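Local coordinates for protein imine reductase (Bacillus cereus, PDB 4D3D) that probably catalyses the NADPH-dependent, S-selective reduction of imines, among them 2-methylpyrroline, to amines, at residues 199-204 and 216-221; 237-242 and 246-251. All coordinates share one frame; numbering follows the deposited sequence.

How the contacts relate
Both contacts sit in the helical C-terminal domain and share helix 215-242, which they engage near its two ends. Contact 1 comes first along the chain and sets the beginning of that helix, through 216-221, against the later part of the long helix 182-210. Contact 2 follows in series, fastening the last part of the same helix, 237-242, to the loop that leads into helix 252-268. Their centres lie 28 Å apart and their nearest atoms about 18 Å. One is buried and apolar, the other polar and at the surface. Each also reaches the second subunit, where E216 N of one chain bonds D241 OD2 of the other, so that the start of this helix in one subunit meets its end in the other.

Contact 1: 199-204 and 216-221; sequences LSYLHA and EQFLPY
The rings of Y201 and F218 lie nearly parallel, their planes 10° apart, but they are slid so far past each other that the centroids stand 5.9 Å apart and the rings barely overlap. The touching atoms are ring carbons, with Y201 CE1 3.9 Å from F218 CE2 and about as far from CD2 of the same ring. A204 completes the contact with its methyl group, CB resting 3.9 Å from F218 CE2 and equally close to CZ. F218 is thus met along one side, by the tyrosine at CD2 and CE2 and by the alanine at CE2 and CZ.

The two aromatic side chains run in opposite directions as they pass. The first side-chain bond of F218 heads toward 199-204, whereas that of Y201 runs to the side, and a chi1 of 165°, which sets CG opposite the backbone N, lets its ring reach the phenylalanine by way of CE1. Beyond this pair, Y201 also packs on A215, A222 and M226 of helix 215-242 and on T237 of the second subunit, while F218 lies against I189 of that subunit.

No hydrogen bond crosses between these segments, and all three touching residues are buried. The joint between helices 182-210 and 215-242 is here a hydrophobic one, carried by dispersion between ring carbons and a methyl group, and Y201 and F218 extend it into the dimer interface.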
loop_
_atom_site.group_PDB
_atom_site.type_symbol
_atom_site.label_atom_id
_atom_site.label_comp_id
_atom_site.label_asym_id
_atom_site.label_seq_id
_atom_site.Cartn_x
_atom_site.Cartn_y
_atom_site.Cartn_z
ATOM N N LEU B 199 5.508 -0.910 4.906
ATOM C CA LEU B 199 5.581 -0.420 6.245
ATOM C C LEU B 199 4.195 -0.458 6.935
ATOM O O LEU B 199 4.102 -0.631 8.152
ATOM C CB LEU B 199 6.111 1.030 6.401
ATOM C CG LEU B 199 7.629 1.167 6.263
ATOM C CD1 LEU B 199 8.171 2.433 6.863
ATOM C CD2 LEU B 199 8.421 -0.019 6.564
ATOM N N SER B 200 3.136 -0.183 6.182
ATOM C CA SER B 200 1.829 -0.227 6.818
ATOM C C SER B 200 1.463 -1.632 7.276
ATOM O O SER B 200 0.819 -1.783 8.308
ATOM C CB SER B 200 0.731 0.288 5.849
ATOM O OG SER B 200 0.287 -0.602 4.873
ATOM N N TYR B 201 1.911 -2.632 6.542
ATOM C CA TYR B 201 1.806 -4.063 6.922
ATOM C C TYR B 201 2.548 -4.314 8.225
ATOM O O TYR B 201 1.992 -4.887 9.191
ATOM C CB TYR B 201 2.276 -4.988 5.843
ATOM C CG TYR B 201 2.512 -6.367 6.335
ATOM C CD1 TYR B 201 1.450 -7.195 6.698
ATOM C CD2 TYR B 201 3.829 -6.800 6.638
ATOM C CE1 TYR B 201 1.685 -8.455 7.278
ATOM C CE2 TYR B 201 4.089 -8.038 7.182
ATOM C CZ TYR B 201 3.045 -8.871 7.515
ATOM O OH TYR B 201 3.268 -10.142 8.085
ATOM N N LEU B 202 3.787 -3.831 8.341
ATOM C CA LEU B 202 4.544 -3.986 9.637
ATOM C C LEU B 202 3.911 -3.293 10.802
ATOM O O LEU B 202 3.902 -3.781 11.967
ATOM C CB LEU B 202 5.987 -3.523 9.473
ATOM C CG LEU B 202 6.804 -4.360 8.463
ATOM C CD1 LEU B 202 8.160 -3.717 8.245
ATOM C CD2 LEU B 202 7.044 -5.791 8.819
ATOM N N HIS B 203 3.387 -2.116 10.544
ATOM C CA HIS B 203 2.702 -1.319 11.494
ATOM C C HIS B 203 1.404 -2.061 12.022
ATOM O O HIS B 203 1.221 -2.172 13.269
ATOM C CB HIS B 203 2.338 0.016 10.899
ATOM C CG HIS B 203 1.775 0.959 11.896
ATOM N ND1 HIS B 203 0.404 1.064 12.140
ATOM C CD2 HIS B 203 2.367 1.784 12.788
ATOM C CE1 HIS B 203 0.194 1.905 13.147
ATOM N NE2 HIS B 203 1.371 2.393 13.520
ATOM N N ALA B 204 0.611 -2.507 11.078
ATOM C CA ALA B 204 -0.605 -3.319 11.365
ATOM C C ALA B 204 -0.214 -4.597 12.153
ATOM O O ALA B 204 -0.882 -4.953 13.177
ATOM C CB ALA B 204 -1.328 -3.674 10.098
ATOM N N GLU B 216 1.380 -15.367 11.453
ATOM C CA GLU B 216 0.704 -16.501 10.783
ATOM C C GLU B 216 -0.825 -16.370 10.788
ATOM O O GLU B 216 -1.481 -16.608 9.740
ATOM C CB GLU B 216 1.153 -17.828 11.477
ATOM C CG GLU B 216 0.562 -19.069 10.789
ATOM C CD GLU B 216 1.145 -19.317 9.401
ATOM O OE1 GLU B 216 2.231 -18.746 9.067
ATOM O OE2 GLU B 216 0.522 -20.087 8.638
ATOM N N GLN B 217 -1.352 -15.893 11.877
ATOM C CA GLN B 217 -2.795 -15.613 12.047
ATOM C C GLN B 217 -3.255 -14.461 11.124
ATOM O O GLN B 217 -4.291 -14.561 10.461
ATOM C CB GLN B 217 -3.129 -15.280 13.463
ATOM C CG GLN B 217 -3.112 -16.492 14.413
ATOM C CD GLN B 217 -3.426 -16.087 15.840
ATOM O OE1 GLN B 217 -2.647 -15.417 16.487
ATOM N NE2 GLN B 217 -4.578 -16.514 16.341
ATOM N N PHE B 218 -2.424 -13.421 11.041
ATOM C CA PHE B 218 -2.745 -12.260 10.191
ATOM C C PHE B 218 -2.584 -12.491 8.717
ATOM O O PHE B 218 -3.298 -11.839 7.910
ATOM C CB PHE B 218 -1.892 -11.046 10.692
ATOM C CG PHE B 218 -2.220 -9.728 10.047
ATOM C CD1 PHE B 218 -3.508 -9.362 9.668
ATOM C CD2 PHE B 218 -1.196 -8.749 9.941
ATOM C CE1 PHE B 218 -3.762 -8.110 9.146
ATOM C CE2 PHE B 218 -1.450 -7.500 9.428
ATOM C CZ PHE B 218 -2.728 -7.185 9.014
ATOM N N LEU B 219 -1.657 -13.384 8.307
ATOM C CA LEU B 219 -1.342 -13.661 6.939
ATOM C C LEU B 219 -2.492 -13.657 5.917
ATOM O O LEU B 219 -2.469 -12.911 4.941
ATOM C CB LEU B 219 -0.541 -14.997 6.820
ATOM C CG LEU B 219 -0.192 -15.519 5.468
ATOM C CD1 LEU B 219 0.656 -14.554 4.642
ATOM C CD2 LEU B 219 0.499 -16.914 5.542
ATOM N N PRO B 220 -3.521 -14.501 6.072
ATOM C CA PRO B 220 -4.541 -14.530 5.020
ATOM C C PRO B 220 -5.351 -13.230 4.914
ATOM O O PRO B 220 -5.846 -12.919 3.826
ATOM C CB PRO B 220 -5.489 -15.672 5.443
ATOM C CG PRO B 220 -5.211 -15.907 6.864
ATOM C CD PRO B 220 -3.769 -15.509 7.142
ATOM N N TYR B 221 -5.434 -12.491 6.014
ATOM C CA TYR B 221 -6.226 -11.247 6.073
ATOM C C TYR B 221 -5.378 -10.100 5.481
ATOM O O TYR B 221 -5.873 -9.283 4.678
ATOM C CB TYR B 221 -6.578 -10.922 7.519
ATOM C CG TYR B 221 -7.495 -11.971 8.101
ATOM C CD1 TYR B 221 -8.783 -12.084 7.711
ATOM C CD2 TYR B 221 -7.018 -12.871 9.021
ATOM C CE1 TYR B 221 -9.593 -13.137 8.199
ATOM C CE2 TYR B 221 -7.833 -13.922 9.542
ATOM C CZ TYR B 221 -9.142 -13.972 9.152
ATOM O OH TYR B 221 -9.959 -14.995 9.663
#

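Contact 2: 237-242 and 246-251; sequences TPRLDE and PGDVDR
R239 extends from the end of helix 215-242 and uses both terminal nitrogens of its guanidinium on the loop beyond. NH1 donates to D248 OD1 at 2.9 Å with an N-H...O angle of 159°, a salt bridge that uses the syn lone pair of the carboxylate. The two charged groups are almost coplanar, with OD1 at the guanidinium edge. The second nitrogen, NH2, satisfies the backbone carbonyl of P246: its 3.0 Å bond to P246 O lies in the carbonyl plane but is more bent, at 131°, and leaves the guanidinium plane at a tilt. P246 CD lies over one face of the group, 3.6 Å from NH2. A bend at chi3 (51°) turns the arginine chain towards these partners.

D250 OD1 stands 4.7 Å from R239 NH2, not in contact, though its charge may add to the pull on the arginine; OD1 is hydrogen-bonded to Y236 OH and S295 OG, and OD2 to F296 N. Nearby, V249 packs on F235 and Y236 and touches the bound hexaethylene glycol derivative. A surface salt bridge with a backbone-carbonyl bond beside it thus closes the helix-loop-helix connection between 215-242 and 252-268 in the helical, 6PGD-like C-terminal domain.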
loop_
_atom_site.group_PDB
_atom_site.type_symbol
_atom_site.label_atom_id
_atom_site.label_comp_id
_atom_site.label_asym_id
_atom_site.label_seq_id
_atom_site.Cartn_x
_atom_site.Cartn_y
_atom_site.Cartn_z
ATOM N N THR B 237 -9.468 4.870 -11.319
ATOM C CA THR B 237 -8.651 5.327 -12.464
ATOM C C THR B 237 -9.334 6.276 -13.459
ATOM O O THR B 237 -8.883 7.410 -13.679
ATOM C CB THR B 237 -7.943 4.117 -13.124
ATOM O OG1 THR B 237 -6.859 3.690 -12.281
ATOM C CG2 THR B 237 -7.428 4.412 -14.480
ATOM N N PRO B 238 -10.481 5.866 -14.048
ATOM C CA PRO B 238 -11.142 6.741 -15.036
ATOM C C PRO B 238 -11.688 8.020 -14.430
ATOM O O PRO B 238 -11.658 9.057 -15.111
ATOM C CB PRO B 238 -12.247 5.819 -15.627
ATOM C CG PRO B 238 -12.459 4.743 -14.593
ATOM C CD PRO B 238 -11.145 4.565 -13.910
ATOM N N ARG B 239 -12.109 7.983 -13.153
ATOM C CA ARG B 239 -12.568 9.205 -12.438
ATOM C C ARG B 239 -11.376 10.202 -12.240
ATOM O O ARG B 239 -11.468 11.391 -12.456
ATOM C CB ARG B 239 -13.211 8.824 -11.108
ATOM C CG ARG B 239 -14.507 7.996 -11.299
ATOM C CD ARG B 239 -14.957 7.123 -10.167
ATOM N NE ARG B 239 -15.006 7.841 -8.963
ATOM C CZ ARG B 239 -16.064 7.994 -8.161
ATOM N NH1 ARG B 239 -17.232 7.437 -8.453
ATOM N NH2 ARG B 239 -15.886 8.730 -7.046
ATOM N N LEU B 240 -10.266 9.644 -11.737
ATOM C CA LEU B 240 -9.069 10.432 -11.532
ATOM C C LEU B 240 -8.650 11.092 -12.845
ATOM O O LEU B 240 -8.294 12.327 -12.811
ATOM C CB LEU B 240 -7.963 9.516 -11.004
ATOM C CG LEU B 240 -8.090 9.239 -9.462
ATOM C CD1 LEU B 240 -7.415 7.928 -9.045
ATOM C CD2 LEU B 240 -7.572 10.396 -8.668
ATOM N N ASP B 241 -8.688 10.346 -13.950
ATOM C CA ASP B 241 -8.292 10.919 -15.261
ATOM C C ASP B 241 -9.240 12.006 -15.777
ATOM O O ASP B 241 -8.793 12.921 -16.511
ATOM C CB ASP B 241 -8.044 9.854 -16.331
ATOM C CG ASP B 241 -6.660 9.182 -16.197
ATOM O OD1 ASP B 241 -5.821 9.742 -15.451
ATOM O OD2 ASP B 241 -6.531 8.104 -16.792
ATOM N N GLU B 242 -10.461 12.005 -15.268
ATOM C CA GLU B 242 -11.399 13.114 -15.526
ATOM C C GLU B 242 -11.330 14.280 -14.537
ATOM O O GLU B 242 -11.993 15.317 -14.725
ATOM C CB GLU B 242 -12.836 12.541 -15.615
ATOM C CG GLU B 242 -13.128 11.719 -16.821
ATOM C CD GLU B 242 -13.395 12.602 -18.061
ATOM O OE1 GLU B 242 -14.368 13.409 -18.062
ATOM O OE2 GLU B 242 -12.586 12.525 -19.027
ATOM N N PRO B 246 -16.549 12.649 -7.191
ATOM C CA PRO B 246 -17.893 12.723 -6.539
ATOM C C PRO B 246 -17.983 11.802 -5.377
ATOM O O PRO B 246 -17.367 10.722 -5.383
ATOM C CB PRO B 246 -18.827 12.233 -7.662
ATOM C CG PRO B 246 -17.986 11.344 -8.468
ATOM C CD PRO B 246 -16.639 11.972 -8.498
ATOM N N GLY B 247 -18.805 12.154 -4.393
ATOM C CA GLY B 247 -18.986 11.293 -3.257
ATOM C C GLY B 247 -20.057 10.235 -3.378
ATOM O O GLY B 247 -20.700 9.948 -2.392
ATOM N N ASP B 248 -20.193 9.611 -4.541
ATOM C CA ASP B 248 -21.302 8.651 -4.734
ATOM C C ASP B 248 -21.104 7.279 -4.098
ATOM O O ASP B 248 -22.087 6.651 -3.736
ATOM C CB ASP B 248 -21.671 8.552 -6.198
ATOM C CG ASP B 248 -20.494 8.149 -7.092
ATOM O OD1 ASP B 248 -19.336 8.473 -6.787
ATOM O OD2 ASP B 248 -20.745 7.544 -8.133
ATOM N N VAL B 249 -19.865 6.786 -3.948
ATOM C CA VAL B 249 -19.560 5.534 -3.291
ATOM C C VAL B 249 -18.784 5.712 -2.034
ATOM O O VAL B 249 -18.614 4.773 -1.270
ATOM C CB VAL B 249 -18.865 4.526 -4.259
ATOM C CG1 VAL B 249 -19.688 4.353 -5.525
ATOM C CG2 VAL B 249 -17.453 5.014 -4.658
ATOM N N ASP B 250 -18.250 6.922 -1.781
ATOM C CA ASP B 250 -17.504 7.142 -0.578
ATOM C C ASP B 250 -17.366 8.675 -0.331
ATOM O O ASP B 250 -17.347 9.439 -1.253
ATOM C CB ASP B 250 -16.075 6.507 -0.592
ATOM C CG ASP B 250 -15.049 7.373 -1.393
ATOM O OD1 ASP B 250 -15.020 7.382 -2.626
ATOM O OD2 ASP B 250 -14.316 8.150 -0.721
ATOM N N ARG B 251 -17.358 9.043 0.949
ATOM C CA ARG B 251 -17.238 10.477 1.311
ATOM C C ARG B 251 -15.998 10.680 2.225
ATOM O O ARG B 251 -15.709 9.941 3.177
ATOM C CB ARG B 251 -18.524 10.958 2.029
ATOM C CG ARG B 251 -19.648 11.042 0.941
ATOM C CD ARG B 251 -20.867 11.807 1.284
ATOM N NE ARG B 251 -21.921 11.614 0.254
ATOM C CZ ARG B 251 -22.177 12.347 -0.840
ATOM N NH1 ARG B 251 -21.423 13.363 -1.258
ATOM N NH2 ARG B 251 -23.213 11.984 -1.597
#